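Local coordinates for protein CalsepRRP (Calystegia sepium, PDB 1JY5) that is a plant relative of the RNA-cleaving ribonucleases of the T2 family, although whether it cleaves RNA itself is uncertain, at residues A[6-11]-A[184-189]; A[156-161]-A[178-183]. All coordinates share one frame; numbering follows the deposited sequence.

Contact 1: residues A[6-11]-A[184-189]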
# COMPACT_ATOMS: atom_id res chain seq x y z
N ASP A 6 14.28 -8.16 -6.39
CA ASP A 6 14.15 -7.96 -7.84
C ASP A 6 13.36 -6.73 -8.24
O ASP A 6 13.76 -5.99 -9.14
CB ASP A 6 13.51 -9.20 -8.46
CG ASP A 6 14.37 -10.44 -8.30
OD1 ASP A 6 13.81 -11.52 -8.01
OD2 ASP A 6 15.60 -10.32 -8.49
N TYR A 7 12.23 -6.50 -7.57
CA TYR A 7 11.40 -5.35 -7.90
C TYR A 7 10.65 -4.86 -6.67
O TYR A 7 10.64 -5.52 -5.63
CB TYR A 7 10.40 -5.73 -9.00
CG TYR A 7 9.36 -6.73 -8.54
CD1 TYR A 7 8.15 -6.30 -7.99
CD2 TYR A 7 9.62 -8.11 -8.58
CE1 TYR A 7 7.22 -7.22 -7.48
CE2 TYR A 7 8.70 -9.03 -8.08
CZ TYR A 7 7.51 -8.58 -7.52
OH TYR A 7 6.63 -9.48 -6.97
N PHE A 8 10.03 -3.70 -6.81
CA PHE A 8 9.27 -3.06 -5.75
C PHE A 8 7.76 -3.24 -5.97
O PHE A 8 7.27 -3.11 -7.09
CB PHE A 8 9.53 -1.55 -5.74
CG PHE A 8 10.78 -1.14 -5.01
CD1 PHE A 8 11.78 -0.42 -5.67
CD2 PHE A 8 10.92 -1.39 -3.65
CE1 PHE A 8 12.89 0.06 -4.97
CE2 PHE A 8 12.02 -0.92 -2.95
CZ PHE A 8 13.01 -0.19 -3.60
N THR A 9 7.04 -3.56 -4.90
CA THR A 9 5.59 -3.65 -4.99
C THR A 9 5.06 -2.52 -4.11
O THR A 9 5.38 -2.45 -2.92
CB THR A 9 5.01 -4.99 -4.45
OG1 THR A 9 5.22 -6.03 -5.41
CG2 THR A 9 3.50 -4.86 -4.18
N LEU A 10 4.28 -1.61 -4.69
CA LEU A 10 3.68 -0.54 -3.89
C LEU A 10 2.27 -1.05 -3.62
O LEU A 10 1.46 -1.15 -4.54
CB LEU A 10 3.62 0.80 -4.64
CG LEU A 10 2.84 1.94 -3.95
CD1 LEU A 10 3.49 2.28 -2.63
CD2 LEU A 10 2.77 3.19 -4.84
N ALA A 11 1.98 -1.40 -2.37
CA ALA A 11 0.66 -1.89 -2.02
C ALA A 11 -0.13 -0.75 -1.41
O ALA A 11 0.38 -0.02 -0.56
CB ALA A 11 0.77 -3.06 -1.04
N LYS A 184 13.93 -1.43 -10.04
CA LYS A 184 14.87 -0.78 -9.14
C LYS A 184 15.26 0.64 -9.54
O LYS A 184 15.99 1.32 -8.82
CB LYS A 184 16.11 -1.66 -8.95
CG LYS A 184 15.86 -2.85 -8.01
CD LYS A 184 17.11 -3.68 -7.76
CE LYS A 184 17.46 -4.55 -8.93
NZ LYS A 184 16.58 -5.74 -9.05
N THR A 185 14.77 1.09 -10.69
CA THR A 185 15.02 2.46 -11.13
C THR A 185 13.71 3.24 -11.01
O THR A 185 13.54 4.30 -11.61
CB THR A 185 15.57 2.54 -12.59
OG1 THR A 185 14.75 1.76 -13.47
CG2 THR A 185 17.01 2.04 -12.65
N LEU A 186 12.78 2.70 -10.22
CA LEU A 186 11.49 3.33 -9.96
C LEU A 186 10.59 3.49 -11.19
O LEU A 186 9.72 4.36 -11.22
CB LEU A 186 11.70 4.69 -9.28
CG LEU A 186 12.50 4.70 -7.96
CD1 LEU A 186 12.53 6.11 -7.38
CD2 LEU A 186 11.87 3.74 -6.95
N GLN A 187 10.80 2.66 -12.20
CA GLN A 187 9.98 2.70 -13.41
C GLN A 187 8.89 1.64 -13.26
O GLN A 187 9.15 0.52 -12.81
CB GLN A 187 10.78 2.35 -14.67
CG GLN A 187 12.00 3.20 -14.94
CD GLN A 187 12.69 2.78 -16.24
OE1 GLN A 187 13.13 1.63 -16.38
NE2 GLN A 187 12.78 3.71 -17.19
N LEU A 188 7.67 2.00 -13.64
CA LEU A 188 6.54 1.08 -13.57
C LEU A 188 6.87 -0.19 -14.34
O LEU A 188 7.48 -0.13 -15.40
CB LEU A 188 5.31 1.71 -14.21
CG LEU A 188 4.60 2.77 -13.38
CD1 LEU A 188 3.75 3.66 -14.27
CD2 LEU A 188 3.76 2.04 -12.35
N GLN A 189 6.49 -1.34 -13.81
CA GLN A 189 6.71 -2.59 -14.53
C GLN A 189 5.54 -3.50 -14.22
O GLN A 189 4.70 -3.16 -13.38
CB GLN A 189 8.01 -3.28 -14.10
CG GLN A 189 7.98 -3.78 -12.67
CD GLN A 189 9.15 -4.69 -12.35
OE1 GLN A 189 10.30 -4.27 -12.35
NE2 GLN A 189 8.86 -5.97 -12.10
O HOH W 1 12.66 -5.55 -12.14

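Contact 2: residues A[156-161]-A[178-183]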
# COMPACT_ATOMS: atom_id res chain seq x y z
N SER A 156 -8.84 -2.37 -16.10
CA SER A 156 -8.62 -1.68 -17.36
C SER A 156 -8.38 -0.19 -17.17
O SER A 156 -7.55 0.41 -17.85
CB SER A 156 -9.81 -1.91 -18.31
OG SER A 156 -9.63 -1.20 -19.52
N ALA A 157 -9.12 0.41 -16.24
CA ALA A 157 -8.96 1.84 -15.98
C ALA A 157 -7.54 2.13 -15.50
O ALA A 157 -6.89 3.05 -15.98
CB ALA A 157 -9.98 2.29 -14.93
N ILE A 158 -7.05 1.34 -14.55
CA ILE A 158 -5.70 1.54 -14.03
C ILE A 158 -4.67 1.23 -15.12
O ILE A 158 -3.74 2.00 -15.35
CB ILE A 158 -5.45 0.67 -12.80
CG1 ILE A 158 -6.45 1.04 -11.71
CG2 ILE A 158 -4.02 0.86 -12.29
CD1 ILE A 158 -6.43 0.15 -10.50
N GLN A 159 -4.86 0.09 -15.79
CA GLN A 159 -3.98 -0.34 -16.86
C GLN A 159 -3.78 0.71 -17.96
O GLN A 159 -2.65 0.97 -18.38
CB GLN A 159 -4.52 -1.63 -17.49
CG GLN A 159 -4.15 -1.81 -18.96
CD GLN A 159 -2.66 -1.98 -19.17
OE1 GLN A 159 -2.16 -1.85 -20.29
NE2 GLN A 159 -1.95 -2.30 -18.10
N SER A 160 -4.87 1.30 -18.43
CA SER A 160 -4.74 2.29 -19.50
C SER A 160 -4.04 3.57 -19.03
O SER A 160 -3.44 4.27 -19.84
CB SER A 160 -6.12 2.63 -20.09
OG SER A 160 -6.97 3.23 -19.14
N ALA A 161 -4.08 3.86 -17.74
CA ALA A 161 -3.43 5.05 -17.22
C ALA A 161 -1.95 4.83 -16.90
O ALA A 161 -1.12 5.72 -17.10
CB ALA A 161 -4.16 5.56 -15.98
N VAL A 178 -4.64 -2.71 -3.72
CA VAL A 178 -4.20 -2.61 -5.11
C VAL A 178 -2.68 -2.59 -5.08
O VAL A 178 -2.07 -1.86 -4.30
CB VAL A 178 -4.74 -1.34 -5.80
CG1 VAL A 178 -4.03 -1.12 -7.14
CG2 VAL A 178 -6.24 -1.48 -6.05
N GLN A 179 -2.06 -3.41 -5.93
CA GLN A 179 -0.61 -3.49 -6.01
C GLN A 179 -0.07 -3.04 -7.36
O GLN A 179 -0.52 -3.52 -8.40
CB GLN A 179 -0.15 -4.93 -5.74
CG GLN A 179 -0.42 -5.43 -4.33
CD GLN A 179 -0.18 -6.93 -4.19
OE1 GLN A 179 0.43 -7.55 -5.07
NE2 GLN A 179 -0.63 -7.51 -3.09
N ILE A 180 0.87 -2.10 -7.33
CA ILE A 180 1.52 -1.56 -8.52
C ILE A 180 3.00 -1.89 -8.37
O ILE A 180 3.58 -1.66 -7.31
CB ILE A 180 1.40 -0.02 -8.59
CG1 ILE A 180 -0.06 0.40 -8.51
CG2 ILE A 180 2.03 0.48 -9.89
CD1 ILE A 180 -0.93 -0.17 -9.60
N CYS A 181 3.63 -2.41 -9.43
CA CYS A 181 5.04 -2.77 -9.35
C CYS A 181 6.01 -1.80 -10.03
O CYS A 181 5.66 -1.16 -11.01
CB CYS A 181 5.21 -4.21 -9.87
SG CYS A 181 4.31 -5.34 -8.76
N PHE A 182 7.21 -1.69 -9.47
CA PHE A 182 8.25 -0.81 -9.99
C PHE A 182 9.60 -1.52 -10.02
O PHE A 182 9.89 -2.34 -9.15
CB PHE A 182 8.42 0.44 -9.11
CG PHE A 182 7.20 1.32 -9.03
CD1 PHE A 182 6.21 1.06 -8.09
CD2 PHE A 182 7.04 2.40 -9.90
CE1 PHE A 182 5.07 1.87 -8.01
CE2 PHE A 182 5.91 3.21 -9.83
CZ PHE A 182 4.92 2.95 -8.88
N ASP A 183 10.43 -1.21 -11.02
CA ASP A 183 11.76 -1.81 -11.09
C ASP A 183 12.67 -1.03 -10.14
O ASP A 183 12.22 -0.08 -9.50
CB ASP A 183 12.31 -1.83 -12.55
CG ASP A 183 12.57 -0.45 -13.13
OD1 ASP A 183 12.63 -0.35 -14.38
OD2 ASP A 183 12.74 0.53 -12.39

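Contact 1: residues A[6-11]-A[184-189]
K184 and D6 meet through a side-chain-to-backbone hydrogen bond, and the polar part of the contact gathers on that one acceptor, D6 O. K184 reaches it with NZ at 2.8 Å from D6 O, and the C=O...N angle of 111° shows that the ammonium group comes in steeply from the side of the oxygen, tilted out of the carbonyl plane. The lysine chain bends at chi3 (-75°) and again at chi4, which brings NZ round to the D6 carbonyl, just ahead of strand 7-14, where it also bonds F5 O. D6 OD2 stays 4.7 Å from K184 NZ, too far for direct contact, though the opposite charges may still attract; OD1 forms a salt bridge with K3 and accepts a bond from D50 N. With a leucine in place of K184 the carbonyls of F5 and D6 would probably lose the ammonium donor they share, leaving D6 O to a water.

That water supplies the second grip. It donates to D6 O at 3.2 Å and to Q189 OE1 at 2.7 Å, so the glutamine is tied to the same carbonyl indirectly.

Van der Waals contacts complete the interface. The Q189 and Y7 side chains cross at about a right angle, their amide and ring planes 32° apart, with Q189 NE2 3.5 Å from Y7 CB. Farther along, F8 CE1 meets L186 CD2 at 4.3 Å, a single apolar touch.

In the fold, D6 and Y7 both face D48 of strand 40-48 in a classic beta bulge, while F8 bonds through its backbone to F182 of strand 174-182. The turn 184-187 carries the chain from that strand to the short, weakly bonded strand 188-189, and L186 also packs on M125 of helix 116-129.

Contact 2: residues A[156-161]-A[178-183]
I158 alone carries the helix side of this contact, meeting V178 and I180 of the strand. Its CA-CB bond points at the strand, but I158 CB still stands 5.6 Å from I180 CD1, so the branches do the touching. The short branch comes first: I158 CG2 meets I180 CD1 at 4.2 Å, methyl against methyl. Along the longer branch, I158 CG1 remains 5.6 Å from V178 CG1 and acts as a spacer. Because chi2 is extended (173°), I158 CD1 is carried onward from the helix and arrives 4.3 Å from V178 CG1. The two branches thus divide the strand between them, one per residue.

V178 and I180 are two apart, so they share a face of strand 174-182. C181, next in line, turns its sulfur the other way, into the disulfide with C191 and against Y7 and T9. Around I158, I132 and L136 of helix 132-137 and P166 of the loop after the helix complete the packing; P166 also touches I180.

Helix 151-162 packs here on the central antiparallel sheet of the alpha+beta RNase T2 fold. No hydrogen bond joins the segments, and only 87 Å² is buried. Three buried aliphatic side chains at van der Waals range imply a non-directional, hydrophobic contact, consistent with a helix placed on the sheet by side-chain shape, this contact being one small share of the packing.

How the contacts relate
From the N terminus, the chain first lays down strand 7-14, which pairs with strand 40-48 and later with 174-182. Helix 151-162 follows much farther on; the chain then runs through strand 167-171 into strand 174-182, and contact 2 closes this short loop of 16 residues. A turn leads directly to 184-189, where contact 1 joins segments 173 residues apart at their closest ends, so contact 2 is nested inside contact 1. Their centres are about 11 Å apart. Strand 174-182 links them, L10 N lying 2.7 Å from I180 O in a probable hydrogen bond. Together they tie the first strand and the late hairpin within one antiparallel sheet, with helix 151-162 packed on it.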